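Local atomic coordinates of mandelate racemase / muconate lactonizing enzyme, C-terminal domain protein (Pseudovibrio sp. JE062, PDB entry 4JHM), a protein that belongs to the enolase superfamily, pairing an enolase-type N-terminal domain with a TIM-barrel-like C-terminal domain of the mandelate racemase / muconate lactonizing kind. Residues Lys135-Tyr149 with Cys156-Tyr169. Sequence-based numbering, arbitrary orientation.
Sequences KSYASTPMFDTVEEY and CIEHGFTAIKLHCY
Three groups grip Lys165 NZ: it donates to Tyr137 OH at 3.2 Å and forms salt bridges with Glu324 and Glu222. Lys165 CB lies beside CD1 and CE1 of the Tyr137 ring; with CG anti to the backbone N (chi1 175°), the bend at chi3 brings CE back toward CE1 and NZ to the hydroxyl. Ser139 OG, hydrogen-bonded to Glu324, lies beside Lys165 CE. Parallel pairing is established by Ala138 N to Ala163 O, Lys165 N to Ala138 O and Thr140 N to Lys165 O, the last nearly straight at 173°. Beyond it, Thr140 holds His167 twice: its carbonyl O takes ND1 at 2.8 Å, in the carbonyl plane and the imidazole plane alike, which, with a weak bond from NE2 to Asp196, should help to fix the ring's rotation, while its OG1 accepts from His167 N. Tyr149 OH then donates to His167 O (2.8 Å), also in the carbonyl plane. On the face of the sheet bearing Ala138 and Ile164, Ala138 CB sits over the Phe161 ring, 3.7 Å from its centroid and 7° off the normal, a CH-pi contact. Met142, a selenomethionine, rests its CE obliquely against the Tyr169 ring near CD1. Together the segments belong to a beta-alpha-beta unit of the barrel, strand 133-139, helix 149-159 and strand 163-167; strand 323-326 pairs with the first strand, strand 192-196 with the second, and helix 172-186 packs against Tyr149 and Tyr169.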
loop_
_atom_site.group_PDB
_atom_site.type_symbol
_atom_site.label_atom_id
_atom_site.label_comp_id
_atom_site.label_asym_id
_atom_site.label_seq_id
_atom_site.Cartn_x
_atom_site.Cartn_y
_atom_site.Cartn_z
ATOM N N LYS A 135 37.875 -11.580 -5.240
ATOM C CA LYS A 135 37.728 -12.733 -4.344
ATOM C C LYS A 135 36.842 -13.797 -4.973
ATOM O O LYS A 135 35.740 -13.494 -5.424
ATOM C CB LYS A 135 37.092 -12.309 -3.016
ATOM C CG LYS A 135 38.018 -11.571 -2.071
ATOM C CD LYS A 135 38.636 -12.516 -1.059
ATOM C CE LYS A 135 39.913 -11.935 -0.473
ATOM N NZ LYS A 135 39.693 -10.587 0.117
ATOM N N SER A 136 37.316 -15.038 -4.982
ATOM C CA SER A 136 36.509 -16.160 -5.442
ATOM C C SER A 136 36.034 -17.006 -4.266
ATOM O O SER A 136 36.561 -16.902 -3.163
ATOM C CB SER A 136 37.319 -17.037 -6.397
ATOM O OG SER A 136 38.464 -17.575 -5.751
ATOM N N TYR A 137 35.028 -17.839 -4.509
ATOM C CA TYR A 137 34.676 -18.892 -3.565
ATOM C C TYR A 137 34.679 -20.244 -4.273
ATOM O O TYR A 137 34.342 -20.343 -5.452
ATOM C CB TYR A 137 33.317 -18.629 -2.903
ATOM C CG TYR A 137 32.136 -18.606 -3.850
ATOM C CD1 TYR A 137 31.495 -19.780 -4.229
ATOM C CD2 TYR A 137 31.647 -17.406 -4.349
ATOM C CE1 TYR A 137 30.413 -19.759 -5.091
ATOM C CE2 TYR A 137 30.563 -17.372 -5.208
ATOM C CZ TYR A 137 29.952 -18.549 -5.578
ATOM O OH TYR A 137 28.883 -18.518 -6.440
ATOM N N ALA A 138 35.087 -21.280 -3.551
ATOM C CA ALA A 138 35.041 -22.632 -4.081
ATOM C C ALA A 138 33.600 -23.130 -4.035
ATOM O O ALA A 138 32.995 -23.211 -2.964
ATOM C CB ALA A 138 35.950 -23.546 -3.276
ATOM N N SER A 139 33.043 -23.440 -5.200
ATOM C CA SER A 139 31.681 -23.950 -5.283
ATOM C C SER A 139 31.763 -25.468 -5.312
ATOM O O SER A 139 32.210 -26.050 -6.297
ATOM C CB SER A 139 30.995 -23.415 -6.534
ATOM O OG SER A 139 29.600 -23.306 -6.341
ATOM N N THR A 140 31.340 -26.105 -4.225
ATOM C CA THR A 140 31.700 -27.498 -3.967
ATOM C C THR A 140 30.718 -28.500 -4.559
ATOM O O THR A 140 29.566 -28.166 -4.823
ATOM C CB THR A 140 31.782 -27.776 -2.454
ATOM O OG1 THR A 140 30.480 -28.105 -1.953
ATOM C CG2 THR A 140 32.320 -26.561 -1.714
ATOM N N PRO A 141 31.179 -29.742 -4.761
ATOM C CA PRO A 141 30.286 -30.829 -5.126
ATOM C C PRO A 141 29.560 -31.363 -3.898
ATOM O O PRO A 141 29.864 -30.964 -2.771
ATOM C CB PRO A 141 31.240 -31.889 -5.678
ATOM C CG PRO A 141 32.507 -31.670 -4.925
ATOM C CD PRO A 141 32.581 -30.188 -4.662
HETATM N N MSE A 142 28.613 -32.266 -4.115
HETATM C CA MSE A 142 27.860 -32.855 -3.020
HETATM C C MSE A 142 28.447 -34.198 -2.688
HETATM O O MSE A 142 28.643 -35.032 -3.568
HETATM C CB MSE A 142 26.405 -32.941 -3.464
HETATM C CG MSE A 142 25.680 -34.193 -2.989
HETATM SE SE MSE A 142 23.888 -34.194 -3.811
HETATM C CE MSE A 142 22.943 -35.045 -2.312
ATOM N N PHE A 143 28.754 -34.417 -1.414
ATOM C CA PHE A 143 29.241 -35.713 -0.970
ATOM C C PHE A 143 28.113 -36.503 -0.306
ATOM O O PHE A 143 27.133 -35.922 0.168
ATOM C CB PHE A 143 30.418 -35.546 -0.011
ATOM C CG PHE A 143 31.569 -34.775 -0.597
ATOM C CD1 PHE A 143 32.256 -35.257 -1.698
ATOM C CD2 PHE A 143 31.974 -33.572 -0.039
ATOM C CE1 PHE A 143 33.317 -34.552 -2.239
ATOM C CE2 PHE A 143 33.038 -32.863 -0.572
ATOM C CZ PHE A 143 33.709 -33.355 -1.675
ATOM N N ASP A 144 28.251 -37.827 -0.287
ATOM C CA ASP A 144 27.215 -38.706 0.255
ATOM C C ASP A 144 27.128 -38.626 1.780
ATOM O O ASP A 144 26.036 -38.707 2.345
ATOM C CB ASP A 144 27.456 -40.157 -0.176
ATOM C CG ASP A 144 26.991 -40.432 -1.596
ATOM O OD1 ASP A 144 27.388 -39.684 -2.510
ATOM O OD2 ASP A 144 26.229 -41.402 -1.801
ATOM N N THR A 145 28.273 -38.477 2.440
ATOM C CA THR A 145 28.308 -38.339 3.895
ATOM C C THR A 145 28.934 -37.017 4.322
ATOM O O THR A 145 29.799 -36.474 3.635
ATOM C CB THR A 145 29.096 -39.482 4.556
ATOM O OG1 THR A 145 30.357 -39.644 3.895
ATOM C CG2 THR A 145 28.318 -40.780 4.482
ATOM N N VAL A 146 28.490 -36.516 5.472
ATOM C CA VAL A 146 28.976 -35.253 6.021
ATOM C C VAL A 146 30.488 -35.244 6.208
ATOM O O VAL A 146 31.128 -34.203 6.046
ATOM C CB VAL A 146 28.324 -34.955 7.389
ATOM C CG1 VAL A 146 29.161 -33.962 8.184
ATOM C CG2 VAL A 146 26.905 -34.440 7.204
ATOM N N GLU A 147 31.051 -36.400 6.553
ATOM C CA GLU A 147 32.473 -36.503 6.892
ATOM C C GLU A 147 33.372 -36.309 5.671
ATOM O O GLU A 147 34.518 -35.885 5.803
ATOM C CB GLU A 147 32.776 -37.850 7.559
ATOM C CG GLU A 147 32.208 -38.001 8.968
ATOM C CD GLU A 147 30.689 -38.076 8.995
ATOM O OE1 GLU A 147 30.087 -38.529 7.996
ATOM O OE2 GLU A 147 30.093 -37.684 10.022
ATOM N N GLU A 148 32.848 -36.610 4.489
ATOM C CA GLU A 148 33.595 -36.424 3.246
ATOM C C GLU A 148 33.892 -34.950 2.975
ATOM O O GLU A 148 34.786 -34.627 2.195
ATOM C CB GLU A 148 32.821 -37.017 2.063
ATOM C CG GLU A 148 32.705 -38.536 2.087
ATOM C CD GLU A 148 31.999 -39.089 0.861
ATOM O OE1 GLU A 148 32.531 -38.931 -0.258
ATOM O OE2 GLU A 148 30.913 -39.687 1.015
ATOM N N TYR A 149 33.138 -34.061 3.617
ATOM C CA TYR A 149 33.265 -32.626 3.384
ATOM C C TYR A 149 34.520 -32.020 4.007
ATOM O O TYR A 149 35.051 -31.035 3.498
ATOM C CB TYR A 149 32.029 -31.888 3.912
ATOM C CG TYR A 149 30.859 -31.883 2.951
ATOM C CD1 TYR A 149 29.940 -32.923 2.936
ATOM C CD2 TYR A 149 30.679 -30.838 2.050
ATOM C CE1 TYR A 149 28.874 -32.925 2.055
ATOM C CE2 TYR A 149 29.619 -30.834 1.164
ATOM C CZ TYR A 149 28.717 -31.879 1.170
ATOM O OH TYR A 149 27.657 -31.881 0.293
ATOM N N CYS A 156 40.539 -26.657 0.243
ATOM C CA CYS A 156 40.077 -25.329 -0.121
ATOM C C CYS A 156 40.862 -24.270 0.644
ATOM O O CYS A 156 41.310 -23.282 0.066
ATOM C CB CYS A 156 38.581 -25.179 0.163
ATOM S SG CYS A 156 37.502 -26.160 -0.909
ATOM N N ILE A 157 41.042 -24.494 1.943
ATOM C CA ILE A 157 41.681 -23.507 2.811
ATOM C C ILE A 157 43.191 -23.412 2.580
ATOM O O ILE A 157 43.773 -22.341 2.724
ATOM C CB ILE A 157 41.388 -23.797 4.296
ATOM C CG1 ILE A 157 39.879 -23.705 4.553
ATOM C CG2 ILE A 157 42.133 -22.814 5.188
ATOM C CD1 ILE A 157 39.440 -24.254 5.892
ATOM N N GLU A 158 43.827 -24.523 2.224
ATOM C CA GLU A 158 45.241 -24.479 1.858
ATOM C C GLU A 158 45.416 -23.833 0.488
ATOM O O GLU A 158 46.321 -23.021 0.292
ATOM C CB GLU A 158 45.873 -25.876 1.867
ATOM C CG GLU A 158 46.655 -26.205 3.133
ATOM C CD GLU A 158 47.923 -25.376 3.282
ATOM O OE1 GLU A 158 47.829 -24.129 3.288
ATOM O OE2 GLU A 158 49.020 -25.969 3.405
ATOM N N HIS A 159 44.545 -24.180 -0.455
ATOM C CA HIS A 159 44.669 -23.668 -1.815
ATOM C C HIS A 159 44.578 -22.152 -1.828
ATOM O O HIS A 159 45.026 -21.513 -2.777
ATOM C CB HIS A 159 43.616 -24.271 -2.748
ATOM C CG HIS A 159 43.917 -24.062 -4.202
ATOM N ND1 HIS A 159 44.968 -24.687 -4.841
ATOM C CD2 HIS A 159 43.314 -23.295 -5.139
ATOM C CE1 HIS A 159 44.997 -24.314 -6.108
ATOM N NE2 HIS A 159 44.005 -23.470 -6.315
ATOM N N GLY A 160 43.997 -21.583 -0.774
ATOM C CA GLY A 160 43.967 -20.131 -0.599
ATOM C C GLY A 160 42.577 -19.523 -0.577
ATOM O O GLY A 160 42.429 -18.319 -0.371
ATOM N N PHE A 161 41.561 -20.356 -0.785
ATOM C CA PHE A 161 40.183 -19.889 -0.877
ATOM C C PHE A 161 39.730 -19.188 0.398
ATOM O O PHE A 161 40.032 -19.626 1.507
ATOM C CB PHE A 161 39.234 -21.051 -1.176
ATOM C CG PHE A 161 39.226 -21.484 -2.618
ATOM C CD1 PHE A 161 38.773 -20.629 -3.611
ATOM C CD2 PHE A 161 39.646 -22.757 -2.978
ATOM C CE1 PHE A 161 38.751 -21.028 -4.934
ATOM C CE2 PHE A 161 39.626 -23.160 -4.299
ATOM C CZ PHE A 161 39.176 -22.293 -5.277
ATOM N N THR A 162 38.982 -18.108 0.216
ATOM C CA THR A 162 38.527 -17.257 1.309
ATOM C C THR A 162 37.061 -17.510 1.659
ATOM O O THR A 162 36.549 -16.989 2.648
ATOM C CB THR A 162 38.668 -15.783 0.901
ATOM O OG1 THR A 162 38.367 -15.650 -0.501
ATOM C CG2 THR A 162 40.083 -15.294 1.165
ATOM N N ALA A 163 36.388 -18.302 0.832
ATOM C CA ALA A 163 34.960 -18.531 0.983
ATOM C C ALA A 163 34.564 -19.833 0.307
ATOM O O ALA A 163 35.143 -20.218 -0.709
ATOM C CB ALA A 163 34.179 -17.373 0.385
ATOM N N ILE A 164 33.575 -20.509 0.876
ATOM C CA ILE A 164 33.099 -21.763 0.322
ATOM C C ILE A 164 31.577 -21.787 0.258
ATOM O O ILE A 164 30.904 -21.580 1.267
ATOM C CB ILE A 164 33.571 -22.949 1.175
ATOM C CG1 ILE A 164 35.101 -22.998 1.208
ATOM C CG2 ILE A 164 32.998 -24.249 0.631
ATOM C CD1 ILE A 164 35.661 -24.124 2.048
ATOM N N LYS A 165 31.037 -22.027 -0.934
ATOM C CA LYS A 165 29.608 -22.261 -1.076
ATOM C C LYS A 165 29.369 -23.755 -1.194
ATOM O O LYS A 165 29.659 -24.363 -2.224
ATOM C CB LYS A 165 29.012 -21.544 -2.291
ATOM C CG LYS A 165 27.542 -21.891 -2.504
ATOM C CD LYS A 165 26.901 -21.104 -3.632
ATOM C CE LYS A 165 27.221 -21.690 -4.996
ATOM N NZ LYS A 165 26.745 -20.808 -6.100
ATOM N N LEU A 166 28.835 -24.335 -0.129
ATOM C CA LEU A 166 28.542 -25.751 -0.096
ATOM C C LEU A 166 27.340 -26.058 -0.971
ATOM O O LEU A 166 26.312 -25.412 -0.851
ATOM C CB LEU A 166 28.215 -26.181 1.332
ATOM C CG LEU A 166 29.232 -25.835 2.412
ATOM C CD1 LEU A 166 28.579 -25.922 3.781
ATOM C CD2 LEU A 166 30.428 -26.761 2.322
ATOM N N HIS A 167 27.465 -27.042 -1.852
ATOM C CA HIS A 167 26.280 -27.662 -2.426
ATOM C C HIS A 167 25.925 -28.818 -1.512
ATOM O O HIS A 167 26.808 -29.529 -1.028
ATOM C CB HIS A 167 26.505 -28.122 -3.864
ATOM C CG HIS A 167 26.382 -27.018 -4.866
ATOM N ND1 HIS A 167 27.463 -26.499 -5.544
ATOM C CD2 HIS A 167 25.304 -26.313 -5.284
ATOM C CE1 HIS A 167 27.057 -25.534 -6.348
ATOM N NE2 HIS A 167 25.750 -25.400 -6.209
ATOM N N CYS A 168 24.635 -28.984 -1.253
ATOM C CA CYS A 168 24.189 -29.898 -0.217
ATOM C C CYS A 168 23.146 -30.884 -0.724
ATOM O O CYS A 168 22.867 -30.964 -1.922
ATOM C CB CYS A 168 23.629 -29.101 0.963
ATOM S SG CYS A 168 22.202 -28.079 0.541
ATOM N N TYR A 169 22.576 -31.636 0.209
ATOM C CA TYR A 169 21.590 -32.650 -0.112
ATOM C C TYR A 169 20.272 -32.018 -0.543
ATOM O O TYR A 169 19.476 -32.645 -1.237
ATOM C CB TYR A 169 21.387 -33.567 1.096
ATOM C CG TYR A 169 22.689 -34.133 1.624
ATOM C CD1 TYR A 169 23.257 -35.261 1.051
ATOM C CD2 TYR A 169 23.360 -33.529 2.682
ATOM C CE1 TYR A 169 24.452 -35.779 1.520
ATOM C CE2 TYR A 169 24.555 -34.041 3.158
ATOM C CZ TYR A 169 25.096 -35.168 2.573
ATOM O OH TYR A 169 26.284 -35.690 3.033
#